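Lys-gingipain catalytic subunit (Porphyromonas gingivalis, PDB 6I9A) is a secreted cysteine protease of a periodontal pathogen that cleaves proteins such as haemoglobin, collagen and immunoglobulins, with a strong preference for lysine at P1. Local coordinates at residues Ser398-Ser403 and Gly418-Ser423. Numbering follows the deposited sequence.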
ATOM      1  N   SER A 398      13.097  -2.497  14.313  1.00 10.73           N
ATOM      2  CA  SER A 398      11.732  -2.805  14.699  1.00  9.94           C
ATOM      3  C   SER A 398      11.053  -1.618  15.344  1.00 10.35           C
ATOM      4  O   SER A 398      11.701  -0.796  16.022  1.00 11.52           O
ATOM      5  CB  SER A 398      11.719  -3.945  15.718  1.00 11.55           C
ATOM      6  OG  SER A 398      12.245  -5.150  15.157  1.00 11.07           O
ATOM      7  N   TYR A 399       9.744  -1.518  15.150  1.00 10.20           N
ATOM      8  CA  TYR A 399       8.912  -0.435  15.693  1.00  9.79           C
ATOM      9  C   TYR A 399       8.070  -1.005  16.817  1.00  9.94           C
ATOM     10  O   TYR A 399       7.316  -1.970  16.624  1.00 11.09           O
ATOM     11  CB  TYR A 399       8.077   0.124  14.555  1.00 10.50           C
ATOM     12  CG  TYR A 399       7.260   1.354  14.876  1.00  9.88           C
ATOM     13  CD1 TYR A 399       7.855   2.506  15.420  1.00 11.78           C
ATOM     14  CD2 TYR A 399       5.919   1.434  14.506  1.00 11.15           C
ATOM     15  CE1 TYR A 399       7.120   3.684  15.592  1.00 11.59           C
ATOM     16  CE2 TYR A 399       5.180   2.597  14.685  1.00 10.72           C
ATOM     17  CZ  TYR A 399       5.790   3.719  15.212  1.00 10.41           C
ATOM     18  OH  TYR A 399       5.059   4.874  15.331  1.00 11.33           O
ATOM     19  N   VAL A 400       8.225  -0.378  18.002  1.00 10.04           N
ATOM     20  CA  VAL A 400       7.562  -0.842  19.218  1.00 10.29           C
ATOM     21  C   VAL A 400       6.486   0.137  19.631  1.00  9.59           C
ATOM     22  O   VAL A 400       6.754   1.341  19.694  1.00 10.46           O
ATOM     23  CB  VAL A 400       8.616  -1.019  20.335  1.00 11.05           C
ATOM     24  CG1 VAL A 400       7.965  -1.573  21.604  1.00 12.36           C
ATOM     25  CG2 VAL A 400       9.784  -1.916  19.890  1.00 12.10           C
ATOM     26  N   ALA A 401       5.312  -0.370  19.991  1.00  9.74           N
ATOM     27  CA  ALA A 401       4.186   0.484  20.376  1.00 10.22           C
ATOM     28  C   ALA A 401       3.576  -0.052  21.631  1.00  9.76           C
ATOM     29  O   ALA A 401       3.275  -1.246  21.732  1.00 10.80           O
ATOM     30  CB  ALA A 401       3.123   0.525  19.270  1.00 10.79           C
ATOM     31  N   ILE A 402       3.289   0.846  22.592  1.00 10.29           N
ATOM     32  CA  ILE A 402       2.591   0.520  23.825  1.00 10.23           C
ATOM     33  C   ILE A 402       1.225   1.193  23.778  1.00  9.93           C
ATOM     34  O   ILE A 402       1.150   2.392  23.536  1.00 11.16           O
ATOM     35  CB  ILE A 402       3.392   0.944  25.062  1.00 11.92           C
ATOM     36  CG1 ILE A 402       4.750   0.201  25.115  1.00 12.02           C
ATOM     37  CG2 ILE A 402       2.564   0.690  26.353  1.00 13.31           C
ATOM     38  CD1 ILE A 402       5.654   0.684  26.262  1.00 14.35           C
ATOM     39  N   SER A 403       0.159   0.425  24.032  1.00 11.52           N
ATOM     40  CA  SER A 403      -1.202   0.950  23.946  1.00 11.40           C
ATOM     41  C   SER A 403      -2.082   0.254  24.972  1.00 12.08           C
ATOM     42  O   SER A 403      -1.685  -0.714  25.606  1.00 12.78           O
ATOM     43  CB  SER A 403      -1.766   0.750  22.529  1.00 12.27           C
ATOM     44  OG  SER A 403      -1.981  -0.622  22.244  1.00 13.23           O
ATOM     45  N   GLY A 418      19.704  -2.758  18.858  1.00 14.36           N
ATOM     46  CA  GLY A 418      18.487  -3.461  19.247  1.00 14.83           C
ATOM     47  C   GLY A 418      17.758  -2.890  20.451  1.00 13.81           C
ATOM     48  O   GLY A 418      16.960  -3.602  21.064  1.00 15.81           O
ATOM     49  N   VAL A 419      17.962  -1.595  20.759  1.00 13.59           N
ATOM     50  CA  VAL A 419      17.296  -0.965  21.880  1.00 14.62           C
ATOM     51  C   VAL A 419      16.334   0.039  21.382  1.00 12.56           C
ATOM     52  O   VAL A 419      16.737   1.003  20.732  1.00 13.65           O
ATOM     53  CB  VAL A 419      18.323  -0.298  22.835  1.00 15.94           C
ATOM     54  CG1 VAL A 419      17.610   0.416  23.974  1.00 16.71           C
ATOM     55  CG2 VAL A 419      19.304  -1.317  23.394  1.00 17.23           C
ATOM     56  N   ALA A 420      15.036  -0.150  21.696  1.00 12.47           N
ATOM     57  CA  ALA A 420      14.001   0.839  21.412  1.00 13.25           C
ATOM     58  C   ALA A 420      13.725   1.645  22.671  1.00 13.18           C
ATOM     59  O   ALA A 420      13.398   1.060  23.705  1.00 15.88           O
ATOM     60  CB  ALA A 420      12.719   0.169  20.936  1.00 13.85           C
ATOM     61  N   THR A 421      13.834   2.965  22.562  1.00 13.24           N
ATOM     62  CA  THR A 421      13.467   3.841  23.669  1.00 14.29           C
ATOM     63  C   THR A 421      12.058   4.326  23.304  1.00 13.23           C
ATOM     64  O   THR A 421      11.853   5.112  22.370  1.00 15.94           O
ATOM     65  CB  THR A 421      14.497   4.970  23.861  1.00 15.26           C
ATOM     66  OG1 THR A 421      15.756   4.368  24.130  1.00 17.81           O
ATOM     67  CG2 THR A 421      14.112   5.911  25.028  1.00 19.78           C
ATOM     68  N   VAL A 422      11.071   3.736  23.968  1.00 12.43           N
ATOM     69  CA  VAL A 422       9.664   4.014  23.698  1.00 12.33           C
ATOM     70  C   VAL A 422       9.268   5.293  24.413  1.00 12.93           C
ATOM     71  O   VAL A 422       9.215   5.323  25.665  1.00 14.21           O
ATOM     72  CB  VAL A 422       8.781   2.826  24.132  1.00 12.32           C
ATOM     73  CG1 VAL A 422       7.291   3.116  23.857  1.00 13.47           C
ATOM     74  CG2 VAL A 422       9.204   1.539  23.425  1.00 14.52           C
ATOM     75  N   SER A 423       9.030   6.333  23.663  1.00 12.36           N
ATOM     76  CA  SER A 423       8.697   7.666  24.195  1.00 13.02           C
ATOM     77  C   SER A 423       7.218   7.691  24.488  1.00 12.49           C
ATOM     78  O   SER A 423       6.371   7.508  23.590  1.00 12.76           O
ATOM     79  CB  SER A 423       9.087   8.750  23.183  1.00 14.63           C
ATOM     80  OG  SER A 423       8.423   8.548  21.939  1.00 18.03           O
TER
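Strands 399-403 and 419-423 touch through Val400, Ile402, Ala420 and Val422, their axes 35° from parallel and 7.9 Å apart at closest approach. Both belong to the C-terminal immunoglobulin-like domain, whose curled sheet is consistent with the beta sandwich of that fold, well away from the catalytic site. They are second neighbours in one antiparallel sheet: strand 407-413 lies between them, and the sheet curls enough to bring their side chains together on its concave face. The CA atoms of Val400 and Val422 come within 6.9 Å.

Alternation along each strand sends Val400 and Ile402 toward Ala420 and Val422, while Ala401 points away. Val400 divides its two methyls between partners: CG2 lies 3.7 Å from Ala420 CB, and CG1 meets Val422 CG2 at 3.8 Å, the two valine side chains crossing at about a right angle. All four residues are buried, and Ile392 of strand 389-394 also packs on Val400 and Ile402, adding a third strand to this apolar layer. Val422 CG1, anti to the backbone N (chi1 180°), lies against the extended arm of Ile402, the side chains crossing obliquely, with Ile402 CD1 3.8 Å and Ile402 CG1 4.1 Å away.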